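Local structure of ribonuclease H (Uncultured organism, 4IBN) at residues 19-27 / 152-163; 99-108 / 124-133. The protein probably cuts RNA strands of RNA-DNA hybrids endonucleolytically, leaving 5'-phosphomonoesters, as a monomeric magnesium-dependent type 1 RNase H with an atypical DEDN active-site motif. All coordinates share one frame; numbering follows the deposited sequence.

Contact 1: residues 19-27 / 152-163; sequences VYADESCLG and HAQNEYANHLAV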
loop_
_atom_site.group_PDB
_atom_site.type_symbol
_atom_site.label_atom_id
_atom_site.label_comp_id
_atom_site.label_asym_id
_atom_site.label_seq_id
_atom_site.Cartn_x
_atom_site.Cartn_y
_atom_site.Cartn_z
ATOM N N VAL A 19 -1.224 3.907 -6.761
ATOM C CA VAL A 19 -0.910 2.673 -6.110
ATOM C C VAL A 19 -2.155 2.103 -5.449
ATOM O O VAL A 19 -2.894 2.828 -4.916
ATOM C CB VAL A 19 0.133 2.940 -5.045
ATOM C CG1 VAL A 19 0.301 1.766 -4.177
ATOM C CG2 VAL A 19 1.424 3.330 -5.705
ATOM N N TYR A 20 -2.365 0.804 -5.609
ATOM C CA TYR A 20 -3.514 0.136 -5.062
ATOM C C TYR A 20 -3.013 -1.032 -4.256
ATOM O O TYR A 20 -2.425 -1.886 -4.791
ATOM C CB TYR A 20 -4.461 -0.369 -6.173
ATOM C CG TYR A 20 -4.983 0.743 -7.035
ATOM C CD1 TYR A 20 -6.118 1.382 -6.712
ATOM C CD2 TYR A 20 -4.301 1.154 -8.151
ATOM C CE1 TYR A 20 -6.570 2.402 -7.457
ATOM C CE2 TYR A 20 -4.754 2.154 -8.897
ATOM C CZ TYR A 20 -5.895 2.794 -8.537
ATOM O OH TYR A 20 -6.412 3.827 -9.243
ATOM N N ALA A 21 -3.312 -1.030 -2.971
ATOM C CA ALA A 21 -2.741 -1.987 -2.049
ATOM C C ALA A 21 -3.805 -2.754 -1.290
ATOM O O ALA A 21 -4.852 -2.258 -1.102
ATOM C CB ALA A 21 -1.853 -1.280 -1.103
ATOM N N ASP A 22 -3.497 -3.995 -0.928
ATOM C CA ASP A 22 -4.369 -4.814 -0.102
ATOM C C ASP A 22 -3.568 -5.804 0.692
ATOM O O ASP A 22 -2.448 -5.972 0.462
ATOM C CB ASP A 22 -5.448 -5.554 -0.879
ATOM C CG ASP A 22 -6.517 -6.125 0.030
ATOM O OD1 ASP A 22 -7.014 -5.422 0.836
ATOM O OD2 ASP A 22 -6.788 -7.297 0.010
ATOM N N GLU A 23 -4.209 -6.390 1.678
ATOM C CA GLU A 23 -3.566 -7.398 2.491
ATOM C C GLU A 23 -4.547 -8.495 2.807
ATOM O O GLU A 23 -5.708 -8.262 2.776
ATOM C CB GLU A 23 -3.047 -6.800 3.775
ATOM C CG GLU A 23 -4.084 -6.179 4.687
ATOM C CD GLU A 23 -4.791 -4.999 4.025
ATOM O OE1 GLU A 23 -4.093 -4.121 3.548
ATOM O OE2 GLU A 23 -6.016 -4.959 3.955
ATOM N N SER A 24 -4.043 -9.684 3.064
ATOM C CA SER A 24 -4.913 -10.717 3.500
ATOM C C SER A 24 -4.181 -11.777 4.307
ATOM O O SER A 24 -3.059 -12.087 4.039
ATOM C CB SER A 24 -5.537 -11.373 2.306
ATOM O OG SER A 24 -6.535 -12.249 2.711
ATOM N N CYS A 25 -4.890 -12.355 5.258
ATOM C CA CYS A 25 -4.443 -13.543 5.940
ATOM C C CYS A 25 -5.325 -14.701 5.501
ATOM O O CYS A 25 -6.419 -14.496 5.083
ATOM C CB CYS A 25 -4.589 -13.405 7.429
ATOM S SG CYS A 25 -3.353 -12.373 8.186
ATOM N N LEU A 26 -4.809 -15.904 5.599
ATOM C CA LEU A 26 -5.559 -17.071 5.252
ATOM C C LEU A 26 -5.695 -18.005 6.417
ATOM O O LEU A 26 -4.745 -18.337 7.002
ATOM C CB LEU A 26 -4.857 -17.836 4.163
ATOM C CG LEU A 26 -4.518 -17.188 2.857
ATOM C CD1 LEU A 26 -3.546 -18.083 2.171
ATOM C CD2 LEU A 26 -5.735 -17.091 2.083
ATOM N N GLY A 27 -6.885 -18.467 6.676
ATOM C CA GLY A 27 -7.078 -19.453 7.703
ATOM C C GLY A 27 -7.931 -18.990 8.843
ATOM O O GLY A 27 -8.446 -17.944 8.812
ATOM N N HIS A 152 -14.141 -2.711 -6.981
ATOM C CA HIS A 152 -13.113 -1.798 -7.463
ATOM C C HIS A 152 -12.046 -2.693 -8.051
ATOM O O HIS A 152 -11.424 -3.380 -7.347
ATOM C CB HIS A 152 -12.561 -1.011 -6.284
ATOM C CG HIS A 152 -11.568 0.048 -6.639
ATOM N ND1 HIS A 152 -10.344 -0.228 -7.176
ATOM C CD2 HIS A 152 -11.600 1.387 -6.456
ATOM C CE1 HIS A 152 -9.685 0.897 -7.358
ATOM N NE2 HIS A 152 -10.417 1.890 -6.910
ATOM N N ALA A 153 -11.839 -2.643 -9.363
ATOM C CA ALA A 153 -11.027 -3.633 -10.007
ATOM C C ALA A 153 -9.599 -3.693 -9.547
ATOM O O ALA A 153 -9.108 -4.722 -9.288
ATOM C CB ALA A 153 -11.048 -3.430 -11.490
ATOM N N GLN A 154 -8.952 -2.556 -9.473
ATOM C CA GLN A 154 -7.586 -2.570 -9.032
ATOM C C GLN A 154 -7.427 -3.062 -7.600
ATOM O O GLN A 154 -6.474 -3.667 -7.275
ATOM C CB GLN A 154 -6.942 -1.208 -9.231
ATOM C CG GLN A 154 -6.753 -0.814 -10.658
ATOM C CD GLN A 154 -7.754 0.217 -11.099
ATOM O OE1 GLN A 154 -8.865 0.182 -10.720
ATOM N NE2 GLN A 154 -7.297 1.151 -11.876
ATOM N N ASN A 155 -8.360 -2.697 -6.743
ATOM C CA ASN A 155 -8.337 -3.162 -5.378
ATOM C C ASN A 155 -8.512 -4.662 -5.307
ATOM O O ASN A 155 -7.857 -5.285 -4.572
ATOM C CB ASN A 155 -9.387 -2.494 -4.529
ATOM C CG ASN A 155 -9.572 -3.172 -3.194
ATOM O OD1 ASN A 155 -8.845 -2.903 -2.289
ATOM N ND2 ASN A 155 -10.539 -4.041 -3.100
ATOM N N GLU A 156 -9.416 -5.191 -6.093
ATOM C CA GLU A 156 -9.625 -6.612 -6.138
ATOM C C GLU A 156 -8.439 -7.352 -6.686
ATOM O O GLU A 156 -8.219 -8.436 -6.294
ATOM C CB GLU A 156 -10.963 -7.027 -6.769
ATOM C CG GLU A 156 -12.169 -6.356 -6.149
ATOM C CD GLU A 156 -13.384 -7.258 -5.913
ATOM O OE1 GLU A 156 -13.221 -8.463 -5.903
ATOM O OE2 GLU A 156 -14.510 -6.772 -5.803
ATOM N N TYR A 157 -7.731 -6.757 -7.631
ATOM C CA TYR A 157 -6.513 -7.377 -8.119
ATOM C C TYR A 157 -5.477 -7.438 -7.010
ATOM O O TYR A 157 -4.807 -8.403 -6.811
ATOM C CB TYR A 157 -5.945 -6.670 -9.349
ATOM C CG TYR A 157 -4.667 -7.298 -9.825
ATOM C CD1 TYR A 157 -3.467 -6.669 -9.705
ATOM C CD2 TYR A 157 -4.667 -8.553 -10.341
ATOM C CE1 TYR A 157 -2.313 -7.266 -10.087
ATOM C CE2 TYR A 157 -3.536 -9.151 -10.727
ATOM C CZ TYR A 157 -2.349 -8.513 -10.613
ATOM O OH TYR A 157 -1.197 -9.082 -11.006
ATOM N N ALA A 158 -5.375 -6.340 -6.287
ATOM C CA ALA A 158 -4.381 -6.268 -5.240
ATOM C C ALA A 158 -4.662 -7.315 -4.198
ATOM O O ALA A 158 -3.776 -7.866 -3.665
ATOM C CB ALA A 158 -4.337 -4.898 -4.610
ATOM N N ASN A 159 -5.922 -7.533 -3.924
ATOM C CA ASN A 159 -6.288 -8.585 -2.993
ATOM C C ASN A 159 -5.894 -9.943 -3.522
ATOM O O ASN A 159 -5.400 -10.790 -2.817
ATOM C CB ASN A 159 -7.781 -8.574 -2.694
ATOM C CG ASN A 159 -8.188 -9.617 -1.694
ATOM O OD1 ASN A 159 -7.950 -9.481 -0.551
ATOM N ND2 ASN A 159 -8.819 -10.614 -2.144
ATOM N N HIS A 160 -6.100 -10.106 -4.813
ATOM C CA HIS A 160 -5.714 -11.345 -5.438
ATOM C C HIS A 160 -4.211 -11.540 -5.266
ATOM O O HIS A 160 -3.759 -12.617 -5.055
ATOM C CB HIS A 160 -6.051 -11.325 -6.919
ATOM C CG HIS A 160 -5.180 -12.187 -7.755
ATOM N ND1 HIS A 160 -5.420 -13.518 -7.935
ATOM C CD2 HIS A 160 -4.092 -11.904 -8.486
ATOM C CE1 HIS A 160 -4.494 -14.025 -8.708
ATOM N NE2 HIS A 160 -3.688 -13.061 -9.074
ATOM N N LEU A 161 -3.459 -10.479 -5.415
ATOM C CA LEU A 161 -2.038 -10.573 -5.246
ATOM C C LEU A 161 -1.675 -10.921 -3.789
ATOM O O LEU A 161 -0.787 -11.644 -3.543
ATOM C CB LEU A 161 -1.303 -9.290 -5.612
ATOM C CG LEU A 161 -0.991 -8.834 -7.012
ATOM C CD1 LEU A 161 -0.267 -7.524 -6.939
ATOM C CD2 LEU A 161 -0.151 -9.831 -7.704
ATOM N N ALA A 162 -2.359 -10.298 -2.854
ATOM C CA ALA A 162 -2.071 -10.531 -1.462
ATOM C C ALA A 162 -2.319 -11.969 -1.090
ATOM O O ALA A 162 -1.592 -12.537 -0.404
ATOM C CB ALA A 162 -2.910 -9.653 -0.609
ATOM N N VAL A 163 -3.419 -12.505 -1.553
ATOM C CA VAL A 163 -3.761 -13.887 -1.274
ATOM C C VAL A 163 -2.796 -14.845 -1.913
ATOM O O VAL A 163 -2.441 -15.816 -1.339
ATOM C CB VAL A 163 -5.199 -14.231 -1.635
ATOM C CG1 VAL A 163 -5.504 -15.689 -1.378
ATOM C CG2 VAL A 163 -6.129 -13.408 -0.852
HETATM O O HOH W 1 -6.621 -1.127 -3.075
#

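Contact 2: residues 99-108 / 124-133; sequences YIVDGMTRWV and ENLALWQEAV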
loop_
_atom_site.group_PDB
_atom_site.type_symbol
_atom_site.label_atom_id
_atom_site.label_comp_id
_atom_site.label_asym_id
_atom_site.label_seq_id
_atom_site.Cartn_x
_atom_site.Cartn_y
_atom_site.Cartn_z
ATOM N N TYR A 99 -7.071 1.320 8.606
ATOM C CA TYR A 99 -6.004 1.374 9.569
ATOM C C TYR A 99 -4.887 2.225 8.966
ATOM O O TYR A 99 -4.408 3.075 9.602
ATOM C CB TYR A 99 -5.481 -0.054 9.841
ATOM C CG TYR A 99 -4.426 -0.242 10.907
ATOM C CD1 TYR A 99 -4.684 -0.011 12.218
ATOM C CD2 TYR A 99 -3.171 -0.672 10.592
ATOM C CE1 TYR A 99 -3.725 -0.182 13.178
ATOM C CE2 TYR A 99 -2.237 -0.866 11.546
ATOM C CZ TYR A 99 -2.510 -0.613 12.847
ATOM O OH TYR A 99 -1.575 -0.802 13.824
ATOM N N ILE A 100 -4.518 1.969 7.725
ATOM C CA ILE A 100 -3.487 2.749 7.049
ATOM C C ILE A 100 -3.909 4.189 6.767
ATOM O O ILE A 100 -3.194 5.073 7.033
ATOM C CB ILE A 100 -3.085 2.125 5.705
ATOM C CG1 ILE A 100 -2.462 0.755 5.909
ATOM C CG2 ILE A 100 -2.171 3.018 4.942
ATOM C CD1 ILE A 100 -1.393 0.708 6.871
ATOM N N VAL A 101 -5.093 4.373 6.215
ATOM C CA VAL A 101 -5.495 5.700 5.845
ATOM C C VAL A 101 -5.645 6.643 7.038
ATOM O O VAL A 101 -5.206 7.757 7.007
ATOM C CB VAL A 101 -6.830 5.687 5.052
ATOM C CG1 VAL A 101 -7.273 7.030 4.738
ATOM C CG2 VAL A 101 -6.682 4.927 3.831
ATOM N N ASP A 102 -6.348 6.198 8.062
ATOM C CA ASP A 102 -6.485 6.981 9.264
ATOM C C ASP A 102 -5.153 7.109 10.021
ATOM O O ASP A 102 -4.883 8.087 10.621
ATOM C CB ASP A 102 -7.586 6.454 10.161
ATOM C CG ASP A 102 -8.939 6.548 9.541
ATOM O OD1 ASP A 102 -9.180 7.456 8.780
ATOM O OD2 ASP A 102 -9.744 5.715 9.875
ATOM N N GLY A 103 -4.361 6.068 10.016
ATOM C CA GLY A 103 -3.074 6.173 10.656
ATOM C C GLY A 103 -2.162 7.173 10.007
ATOM O O GLY A 103 -1.557 7.935 10.665
ATOM N N MET A 104 -2.071 7.139 8.694
ATOM C CA MET A 104 -1.226 8.087 7.995
ATOM C C MET A 104 -1.705 9.519 8.017
ATOM O O MET A 104 -0.946 10.399 7.855
ATOM C CB MET A 104 -0.950 7.657 6.576
ATOM C CG MET A 104 -0.213 6.400 6.520
ATOM S SD MET A 104 1.504 6.666 7.041
ATOM C CE MET A 104 2.283 5.171 6.523
ATOM N N THR A 105 -2.998 9.704 8.095
ATOM C CA THR A 105 -3.527 11.035 8.062
ATOM C C THR A 105 -3.756 11.631 9.412
ATOM O O THR A 105 -3.856 12.821 9.536
ATOM C CB THR A 105 -4.867 11.128 7.311
ATOM O OG1 THR A 105 -5.826 10.250 7.859
ATOM C CG2 THR A 105 -4.679 10.835 5.849
ATOM N N ARG A 106 -3.933 10.773 10.400
ATOM C CA ARG A 106 -4.198 11.195 11.759
ATOM C C ARG A 106 -3.335 10.582 12.830
ATOM O O ARG A 106 -2.673 11.245 13.512
ATOM C CB ARG A 106 -5.645 10.931 12.126
ATOM C CG ARG A 106 -6.617 11.681 11.370
ATOM C CD ARG A 106 -8.042 11.332 11.765
ATOM N NE ARG A 106 -8.977 12.066 10.956
ATOM C CZ ARG A 106 -9.642 13.117 11.387
ATOM N NH1 ARG A 106 -9.512 13.524 12.631
ATOM N NH2 ARG A 106 -10.462 13.739 10.569
ATOM N N TRP A 107 -3.394 9.283 12.986
ATOM C CA TRP A 107 -2.819 8.672 14.159
ATOM C C TRP A 107 -1.304 8.849 14.328
ATOM O O TRP A 107 -0.870 8.990 15.404
ATOM C CB TRP A 107 -3.197 7.203 14.246
ATOM C CG TRP A 107 -4.613 6.863 14.062
ATOM C CD1 TRP A 107 -5.679 7.633 14.256
ATOM C CD2 TRP A 107 -5.103 5.609 13.655
ATOM N NE1 TRP A 107 -6.819 6.948 13.975
ATOM C CE2 TRP A 107 -6.475 5.687 13.602
ATOM C CE3 TRP A 107 -4.503 4.421 13.333
ATOM C CZ2 TRP A 107 -7.262 4.612 13.269
ATOM C CZ3 TRP A 107 -5.306 3.347 12.954
ATOM C CH2 TRP A 107 -6.655 3.462 12.939
ATOM N N VAL A 108 -0.532 8.844 13.246
ATOM C CA VAL A 108 0.903 8.928 13.355
ATOM C C VAL A 108 1.253 10.241 14.000
ATOM O O VAL A 108 2.189 10.364 14.685
ATOM C CB VAL A 108 1.646 8.820 12.029
ATOM C CG1 VAL A 108 1.670 7.432 11.573
ATOM C CG2 VAL A 108 1.052 9.688 11.037
ATOM N N GLU A 124 0.326 -2.102 19.153
ATOM C CA GLU A 124 0.073 -1.082 18.179
ATOM C C GLU A 124 0.960 -1.158 16.910
ATOM O O GLU A 124 0.876 -0.319 16.105
ATOM C CB GLU A 124 0.268 0.272 18.836
ATOM C CG GLU A 124 -0.658 0.564 19.948
ATOM C CD GLU A 124 -0.144 1.634 20.944
ATOM O OE1 GLU A 124 0.759 1.371 21.747
ATOM O OE2 GLU A 124 -0.719 2.719 20.939
ATOM N N ASN A 125 1.828 -2.132 16.809
ATOM C CA ASN A 125 2.742 -2.223 15.689
ATOM C C ASN A 125 3.620 -0.964 15.519
ATOM O O ASN A 125 3.949 -0.612 14.440
ATOM C CB ASN A 125 1.996 -2.430 14.383
ATOM C CG ASN A 125 0.972 -3.518 14.444
ATOM O OD1 ASN A 125 -0.189 -3.264 14.298
ATOM N ND2 ASN A 125 1.401 -4.707 14.621
ATOM N N LEU A 126 4.029 -0.353 16.609
ATOM C CA LEU A 126 4.711 0.909 16.534
ATOM C C LEU A 126 6.007 0.855 15.729
ATOM O O LEU A 126 6.319 1.801 15.072
ATOM C CB LEU A 126 4.982 1.511 17.917
ATOM C CG LEU A 126 3.782 1.973 18.724
ATOM C CD1 LEU A 126 4.184 2.588 20.031
ATOM C CD2 LEU A 126 2.813 2.845 17.985
ATOM N N ALA A 127 6.771 -0.213 15.833
ATOM C CA ALA A 127 8.000 -0.287 15.073
ATOM C C ALA A 127 7.746 -0.272 13.574
ATOM O O ALA A 127 8.438 0.369 12.855
ATOM C CB ALA A 127 8.790 -1.484 15.450
ATOM N N LEU A 128 6.751 -1.020 13.145
ATOM C CA LEU A 128 6.374 -1.024 11.760
ATOM C C LEU A 128 5.831 0.304 11.285
ATOM O O LEU A 128 6.090 0.688 10.222
ATOM C CB LEU A 128 5.392 -2.130 11.439
ATOM C CG LEU A 128 5.819 -3.486 10.945
ATOM C CD1 LEU A 128 4.598 -4.140 10.405
ATOM C CD2 LEU A 128 6.832 -3.454 9.903
ATOM N N TRP A 129 5.076 0.983 12.107
ATOM C CA TRP A 129 4.581 2.282 11.742
ATOM C C TRP A 129 5.749 3.218 11.498
ATOM O O TRP A 129 5.737 3.966 10.591
ATOM C CB TRP A 129 3.691 2.866 12.823
ATOM C CG TRP A 129 2.282 2.474 12.703
ATOM C CD1 TRP A 129 1.598 1.644 13.520
ATOM C CD2 TRP A 129 1.366 2.902 11.719
ATOM N NE1 TRP A 129 0.323 1.535 13.116
ATOM C CE2 TRP A 129 0.149 2.292 12.001
ATOM C CE3 TRP A 129 1.437 3.778 10.653
ATOM C CZ2 TRP A 129 -0.959 2.497 11.234
ATOM C CZ3 TRP A 129 0.334 3.955 9.896
ATOM C CH2 TRP A 129 -0.847 3.331 10.191
ATOM N N GLN A 130 6.760 3.134 12.335
ATOM C CA GLN A 130 7.929 3.956 12.133
ATOM C C GLN A 130 8.642 3.665 10.823
ATOM O O GLN A 130 9.063 4.545 10.175
ATOM C CB GLN A 130 8.913 3.862 13.313
ATOM C CG GLN A 130 8.405 4.438 14.581
ATOM C CD GLN A 130 9.420 4.344 15.726
ATOM O OE1 GLN A 130 10.255 3.519 15.726
ATOM N NE2 GLN A 130 9.310 5.197 16.662
ATOM N N GLU A 131 8.758 2.402 10.481
ATOM C CA GLU A 131 9.294 2.014 9.210
ATOM C C GLU A 131 8.435 2.499 8.031
ATOM O O GLU A 131 8.931 2.889 7.030
ATOM C CB GLU A 131 9.450 0.490 9.128
ATOM C CG GLU A 131 10.462 -0.072 10.016
ATOM C CD GLU A 131 10.814 -1.530 9.706
ATOM O OE1 GLU A 131 10.642 -1.968 8.573
ATOM O OE2 GLU A 131 11.317 -2.187 10.600
ATOM N N ALA A 132 7.145 2.430 8.181
ATOM C CA ALA A 132 6.303 2.920 7.143
ATOM C C ALA A 132 6.427 4.399 6.936
ATOM O O ALA A 132 6.379 4.851 5.849
ATOM C CB ALA A 132 4.910 2.575 7.411
ATOM N N VAL A 133 6.510 5.141 8.023
ATOM C CA VAL A 133 6.623 6.581 7.938
ATOM C C VAL A 133 7.923 6.953 7.243
ATOM O O VAL A 133 7.976 7.811 6.451
ATOM C CB VAL A 133 6.561 7.248 9.299
ATOM C CG1 VAL A 133 7.034 8.658 9.232
ATOM C CG2 VAL A 133 5.192 7.159 9.881
#

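Contact 1: residues 19-27 / 152-163
Strand 19-25 runs alongside helix 153-163 with both chains heading roughly the same way: the two axes come within 6.6 Å and diverge by 41°. Alternate strand residues Y20, D22 and S24 direct their CB atoms at the helix, which answers with Q154, A158 and A162. The small alanines let helix and strand come close: A158 CB sits 3.9 Å from D22 CB, and the methyl of A162 lies against the backbone of D22, E23 and S24.

At the start of the helix the Y20 ring is roofed by Q154, whose CB lies over one face, 3.6 Å from the Y20 ring centroid, in a CH-pi contact. Bent at its second torsion, Q154 then lays its amide over the same ring, stacked on it with a modest tilt, while NE2 binds E43 OE2 and the backbone O of E197. H152 comes in obliquely, its CE1 3.5 Å from Y20 CE1. The same imidazole caps the helix, since ND1 accepts from N155 N at 3.2 Å, and its NE2 is hydrogen-bonded to E197 OE1. A water with more acceptors in reach than protons lies near both A21 O (2.9 Å) and N155 OD1 (3.0 Å).

Further along, D22 turns its CG anti to the backbone N (chi1 -167°), which swings the carboxylate alongside N159; the two side chains point the same way with their planes 51° apart. L26 CD2 closes the far end at 3.7 Å from V163 CG1.

D22 OD1 also approaches D96 OD1, while E23, next along the strand, points away from this helix and touches A71 of helix 67-82. D22 and E23, adjacent as in type 2 enzymes, are with D96 and N159 probably the DEDN set, which gathers carboxylates where magnesium is expected to bind.

Contact 2: residues 99-108 / 124-133
Helices 99-108 and 126-133 cross steeply, at -80°, with axes no closer than 11.7 Å, and the indole of W129 spans much of the space between them. It enters as a knob among Y99, G103, M104 and V108.

Y99 meets the NE1 and CZ2 edge of that indole. Its CG lies anti to the backbone N (chi1 -175°), which carries the phenol across to the other helix, and W129 CZ2 rests over one face of the phenol, near its rim, 3.6 Å from Y99 CE2. The two rings are oblique to each other. Y99 OH is held from two directions: W129 NE1 donates to it at 3.1 Å with an N-H...O angle of 154°, the oxygen slightly out of the indole plane, and the hydroxyl in turn makes a weak bond to N125 OD1 at 2.9 Å. This relay satisfies the indole N-H inside a buried contact and ties the phenol to the residue just before the second helix.

In the RNase H fold these helices follow one another along the chain, joined by a segment that includes R114, W116 and K119; the later turns of helix 98-113 and this linker probably correspond to the basic protrusion of relatives such as the Escherichia coli enzyme, which helps grip the hybrid. E124, at the end of the linker, forms a salt bridge with R114.

Deeper in, G103 has no side chain, which leaves room for W129 CH2 to settle 3.6 Å from G103 CA. M104, bent at its second torsion, brings its sulfur to the edge of the W129 six-membered ring, SD lying 5.4 Å from the centroid in a Met-aromatic contact; beyond it, M104 CE reaches A132 CB at 3.8 Å. V108 CG1 touches both W129 CE3 and, at 3.9 Å, V133 CG2, the two valines sliding past each other in opposite directions.

Overall arrangement
The two contacts lie on opposite sides of the chain's centre, with their own centres about 19 Å apart and nearest atoms about 6 Å apart. Contact 1 joins the chain's early strand 16-25, central in the mixed sheet, to the late helix 153-168; both segments of contact 2, in helices 98-113 and 126-136, come between them in sequence. Strands 90-95 and 140-145 tie the two together: the first hydrogen-bonds to strand 16-25, and the second packs W143 and W145 against helix 98-113. Helix 67-82 also touches both contacts. Contact 1 sits at the probable active site, while contact 2 joins the two helices at the base of the probable hybrid-binding protrusion.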